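Local coordinates for TT1561 protein (Thermus thermophilus, PDB 1UF3) that is of unknown function but probably acts as a metal-dependent phosphoesterase of the calcineurin-like superfamily and binds calcium in the crystal, at residues L59-P70 / V87-H98. Sequence-based numbering, arbitrary orientation.
Sequences LSEAHLPTAYVP and VELVHPEMRNVH
Strands 66-69 and 94-96 are the parallel pair of a beta-alpha-beta unit, joined through helix 77-90, in this calcineurin-like metallophosphoesterase fold, with 94-96 the outermost strand of its mixed sheet within this chain. Thr66 N hydrogen-bonds to Glu93 O (3.0 Å), Tyr68 N to Arg95 O and Val97 N to Tyr68 O, while Arg95 N gives Thr66 O a weak bond. Tyr68 has CG between its backbone N and carbonyl carbon (chi1 36°), and its ring leans over strand 94-96, with Arg95 O over the ring centre. Its hydroxyl donates to Glu88 OE2 (2.7 Å) on the anti side of the carboxylate. The same oxygen accepts Asn96 N from above the carboxylate plane, a double grip that links Glu88 of helix 77-90 to both strands; Glu88 OE1 forms a salt bridge with Lys141 of a neighbouring subunit. On the side of the sheet that carries Tyr68, the long, flexible selenomethionine Met94 bends at its end (chi3 72°), bringing CE to 3.6 Å from Leu59 CD1 and SE beside Ser60. Ser60, with its short side chain, sets CB over the face of the His91 ring, a CH-pi contact 4.0 Å from the centroid. His91 turns its edge toward the face of His63 in an offset edge-to-face pair, and its ND1 donates in the ring plane to the syn side of Glu93 OE1 (3.0 Å). A water links that oxygen to Leu64 N, accepting from the amide and donating to Glu93 OE1 at 3.3 Å.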
loop_
_atom_site.group_PDB
_atom_site.type_symbol
_atom_site.label_atom_id
_atom_site.label_comp_id
_atom_site.label_asym_id
_atom_site.label_seq_id
_atom_site.Cartn_x
_atom_site.Cartn_y
_atom_site.Cartn_z
ATOM N N LEU A 59 -18.776 -12.996 9.730
ATOM C CA LEU A 59 -18.825 -11.743 8.966
ATOM C C LEU A 59 -17.668 -10.821 9.342
ATOM O O LEU A 59 -17.120 -10.122 8.488
ATOM C CB LEU A 59 -20.133 -11.020 9.225
ATOM C CG LEU A 59 -20.781 -10.170 8.130
ATOM C CD1 LEU A 59 -21.674 -9.166 8.816
ATOM C CD2 LEU A 59 -19.772 -9.475 7.260
ATOM N N SER A 60 -17.293 -10.852 10.624
ATOM C CA SER A 60 -16.207 -10.021 11.156
ATOM C C SER A 60 -14.848 -10.292 10.513
ATOM O O SER A 60 -13.954 -9.443 10.566
ATOM C CB SER A 60 -16.094 -10.201 12.681
ATOM O OG SER A 60 -15.384 -11.400 12.997
ATOM N N GLU A 61 -14.686 -11.459 9.895
ATOM C CA GLU A 61 -13.423 -11.804 9.243
ATOM C C GLU A 61 -13.089 -10.912 8.032
ATOM O O GLU A 61 -11.926 -10.791 7.630
ATOM C CB GLU A 61 -13.458 -13.264 8.783
ATOM C CG GLU A 61 -13.645 -14.270 9.924
ATOM C CD GLU A 61 -12.337 -14.875 10.384
ATOM O OE1 GLU A 61 -11.355 -14.111 10.558
ATOM O OE2 GLU A 61 -12.292 -16.112 10.579
ATOM N N ALA A 62 -14.117 -10.317 7.441
ATOM C CA ALA A 62 -13.942 -9.441 6.284
ATOM C C ALA A 62 -12.984 -8.269 6.521
ATOM O O ALA A 62 -12.196 -7.928 5.639
ATOM C CB ALA A 62 -15.287 -8.891 5.862
ATOM N N HIS A 63 -13.062 -7.656 7.699
ATOM C CA HIS A 63 -12.241 -6.479 8.009
ATOM C C HIS A 63 -12.515 -5.384 6.977
ATOM O O HIS A 63 -11.579 -4.838 6.398
ATOM C CB HIS A 63 -10.743 -6.801 7.985
ATOM C CG HIS A 63 -10.258 -7.497 9.215
ATOM N ND1 HIS A 63 -10.248 -8.871 9.340
ATOM C CD2 HIS A 63 -9.810 -7.007 10.395
ATOM C CE1 HIS A 63 -9.817 -9.196 10.545
ATOM N NE2 HIS A 63 -9.545 -8.085 11.205
ATOM N N LEU A 64 -13.795 -5.091 6.745
ATOM C CA LEU A 64 -14.226 -4.064 5.790
ATOM C C LEU A 64 -15.469 -3.356 6.310
ATOM O O LEU A 64 -16.261 -3.938 7.054
ATOM C CB LEU A 64 -14.607 -4.681 4.419
ATOM C CG LEU A 64 -13.608 -5.269 3.406
ATOM C CD1 LEU A 64 -14.387 -5.951 2.284
ATOM C CD2 LEU A 64 -12.683 -4.166 2.827
ATOM N N PRO A 65 -15.660 -2.081 5.926
ATOM C CA PRO A 65 -16.865 -1.398 6.398
ATOM C C PRO A 65 -18.013 -2.339 6.031
ATOM O O PRO A 65 -18.014 -2.897 4.934
ATOM C CB PRO A 65 -16.881 -0.121 5.565
ATOM C CG PRO A 65 -15.416 0.194 5.454
ATOM C CD PRO A 65 -14.804 -1.171 5.138
ATOM N N THR A 66 -18.974 -2.513 6.935
ATOM C CA THR A 66 -20.090 -3.429 6.691
ATOM C C THR A 66 -21.374 -2.910 7.317
ATOM O O THR A 66 -21.390 -2.472 8.463
ATOM C CB THR A 66 -19.766 -4.835 7.260
ATOM O OG1 THR A 66 -18.568 -5.317 6.648
ATOM C CG2 THR A 66 -20.892 -5.838 6.980
ATOM N N ALA A 67 -22.461 -2.942 6.556
ATOM C CA ALA A 67 -23.724 -2.474 7.090
ATOM C C ALA A 67 -24.770 -3.534 6.858
ATOM O O ALA A 67 -24.761 -4.221 5.839
ATOM C CB ALA A 67 -24.155 -1.159 6.411
ATOM N N TYR A 68 -25.698 -3.648 7.792
ATOM C CA TYR A 68 -26.749 -4.636 7.647
ATOM C C TYR A 68 -28.012 -4.227 8.375
ATOM O O TYR A 68 -27.987 -3.340 9.248
ATOM C CB TYR A 68 -26.255 -6.029 8.137
ATOM C CG TYR A 68 -25.325 -6.003 9.347
ATOM C CD1 TYR A 68 -23.936 -6.145 9.197
ATOM C CD2 TYR A 68 -25.824 -5.779 10.633
ATOM C CE1 TYR A 68 -23.056 -6.052 10.323
ATOM C CE2 TYR A 68 -24.961 -5.681 11.756
ATOM C CZ TYR A 68 -23.588 -5.810 11.586
ATOM O OH TYR A 68 -22.757 -5.611 12.671
ATOM N N VAL A 69 -29.135 -4.815 7.957
ATOM C CA VAL A 69 -30.415 -4.582 8.612
ATOM C C VAL A 69 -31.045 -5.978 8.761
ATOM O O VAL A 69 -30.754 -6.903 7.991
ATOM C CB VAL A 69 -31.351 -3.643 7.819
ATOM C CG1 VAL A 69 -30.677 -2.297 7.611
ATOM C CG2 VAL A 69 -31.742 -4.269 6.501
ATOM N N PRO A 70 -31.890 -6.152 9.773
ATOM C CA PRO A 70 -32.522 -7.455 9.986
ATOM C C PRO A 70 -33.741 -7.661 9.080
ATOM O O PRO A 70 -34.259 -6.702 8.483
ATOM C CB PRO A 70 -32.894 -7.395 11.458
ATOM C CG PRO A 70 -33.342 -5.946 11.603
ATOM C CD PRO A 70 -32.320 -5.167 10.793
ATOM N N VAL A 87 -20.372 -7.731 18.671
ATOM C CA VAL A 87 -19.299 -7.760 17.674
ATOM C C VAL A 87 -18.842 -6.341 17.286
ATOM O O VAL A 87 -17.682 -6.129 16.990
ATOM C CB VAL A 87 -19.726 -8.488 16.370
ATOM C CG1 VAL A 87 -20.694 -7.642 15.592
ATOM C CG2 VAL A 87 -18.515 -8.792 15.533
ATOM N N GLU A 88 -19.755 -5.388 17.315
ATOM C CA GLU A 88 -19.427 -4.016 16.913
ATOM C C GLU A 88 -18.574 -3.269 17.932
ATOM O O GLU A 88 -18.013 -2.227 17.632
ATOM C CB GLU A 88 -20.713 -3.248 16.636
ATOM C CG GLU A 88 -21.418 -3.750 15.369
ATOM C CD GLU A 88 -22.827 -3.218 15.206
ATOM O OE1 GLU A 88 -23.143 -2.143 15.764
ATOM O OE2 GLU A 88 -23.620 -3.871 14.496
ATOM N N LEU A 89 -18.491 -3.790 19.150
ATOM C CA LEU A 89 -17.653 -3.147 20.152
ATOM C C LEU A 89 -16.209 -3.207 19.723
ATOM O O LEU A 89 -15.512 -2.202 19.763
ATOM C CB LEU A 89 -17.781 -3.839 21.506
ATOM C CG LEU A 89 -19.070 -3.528 22.246
ATOM C CD1 LEU A 89 -19.233 -4.476 23.461
ATOM C CD2 LEU A 89 -19.020 -2.079 22.691
ATOM N N VAL A 90 -15.759 -4.390 19.310
ATOM C CA VAL A 90 -14.377 -4.555 18.921
ATOM C C VAL A 90 -14.107 -4.562 17.422
ATOM O O VAL A 90 -12.951 -4.586 17.015
ATOM C CB VAL A 90 -13.769 -5.820 19.575
ATOM C CG1 VAL A 90 -13.556 -5.557 21.071
ATOM C CG2 VAL A 90 -14.704 -7.007 19.386
ATOM N N HIS A 91 -15.165 -4.598 16.606
ATOM C CA HIS A 91 -15.000 -4.520 15.159
ATOM C C HIS A 91 -15.921 -3.386 14.805
ATOM O O HIS A 91 -16.993 -3.602 14.209
ATOM C CB HIS A 91 -15.448 -5.801 14.467
ATOM C CG HIS A 91 -14.401 -6.864 14.446
ATOM N ND1 HIS A 91 -13.386 -6.894 13.510
ATOM C CD2 HIS A 91 -14.195 -7.927 15.261
ATOM C CE1 HIS A 91 -12.605 -7.932 13.748
ATOM N NE2 HIS A 91 -13.074 -8.574 14.805
ATOM N N PRO A 92 -15.538 -2.157 15.192
ATOM C CA PRO A 92 -16.363 -0.981 14.918
ATOM C C PRO A 92 -16.591 -0.629 13.441
ATOM O O PRO A 92 -17.359 0.269 13.143
ATOM C CB PRO A 92 -15.676 0.139 15.735
ATOM C CG PRO A 92 -14.229 -0.266 15.715
ATOM C CD PRO A 92 -14.299 -1.795 15.909
ATOM N N GLU A 93 -15.963 -1.355 12.529
ATOM C CA GLU A 93 -16.198 -1.112 11.116
ATOM C C GLU A 93 -17.519 -1.776 10.696
ATOM O O GLU A 93 -18.016 -1.524 9.602
ATOM C CB GLU A 93 -15.057 -1.646 10.249
ATOM C CG GLU A 93 -14.899 -3.164 10.202
ATOM C CD GLU A 93 -14.266 -3.732 11.468
ATOM O OE1 GLU A 93 -13.737 -4.853 11.409
ATOM O OE2 GLU A 93 -14.292 -3.062 12.517
HETATM N N MSE A 94 -18.098 -2.599 11.578
HETATM C CA MSE A 94 -19.367 -3.281 11.279
HETATM C C MSE A 94 -20.454 -2.458 11.886
HETATM O O MSE A 94 -20.251 -1.818 12.921
HETATM C CB MSE A 94 -19.399 -4.686 11.893
HETATM C CG MSE A 94 -18.294 -5.539 11.405
HETATM SE SE MSE A 94 -18.174 -7.215 12.396
HETATM C CE MSE A 94 -19.793 -8.045 11.641
ATOM N N ARG A 95 -21.628 -2.486 11.279
ATOM C CA ARG A 95 -22.692 -1.672 11.788
ATOM C C ARG A 95 -24.109 -2.051 11.377
ATOM O O ARG A 95 -24.442 -2.091 10.184
ATOM C CB ARG A 95 -22.440 -0.207 11.370
ATOM C CG ARG A 95 -23.426 0.813 11.943
ATOM C CD ARG A 95 -23.479 0.781 13.491
ATOM N NE ARG A 95 -23.848 2.066 14.079
ATOM C CZ ARG A 95 -24.818 2.262 14.972
ATOM N NH1 ARG A 95 -25.559 1.254 15.404
ATOM N NH2 ARG A 95 -25.030 3.479 15.461
ATOM N N ASN A 96 -24.934 -2.311 12.386
ATOM C CA ASN A 96 -26.336 -2.578 12.175
ATOM C C ASN A 96 -26.874 -1.162 11.980
ATOM O O ASN A 96 -26.773 -0.349 12.892
ATOM C CB ASN A 96 -26.965 -3.180 13.435
ATOM C CG ASN A 96 -28.347 -2.690 13.661
ATOM O OD1 ASN A 96 -29.168 -2.720 12.750
ATOM N ND2 ASN A 96 -28.633 -2.221 14.878
ATOM N N VAL A 97 -27.417 -0.862 10.803
ATOM C CA VAL A 97 -27.943 0.475 10.544
ATOM C C VAL A 97 -29.458 0.571 10.693
ATOM O O VAL A 97 -30.062 1.597 10.379
ATOM C CB VAL A 97 -27.484 1.007 9.143
ATOM C CG1 VAL A 97 -25.952 1.271 9.161
ATOM C CG2 VAL A 97 -27.808 -0.005 8.044
ATOM N N HIS A 98 -30.065 -0.485 11.230
ATOM C CA HIS A 98 -31.515 -0.508 11.449
ATOM C C HIS A 98 -31.935 0.643 12.386
ATOM O O HIS A 98 -31.535 0.703 13.546
ATOM C CB HIS A 98 -31.930 -1.885 12.025
ATOM C CG HIS A 98 -33.398 -2.016 12.309
ATOM N ND1 HIS A 98 -34.369 -1.849 11.339
ATOM C CD2 HIS A 98 -34.065 -2.254 13.466
ATOM C CE1 HIS A 98 -35.567 -1.972 11.888
ATOM N NE2 HIS A 98 -35.410 -2.217 13.177
HETATM O O HOH W 1 -15.408 -6.525 9.154
#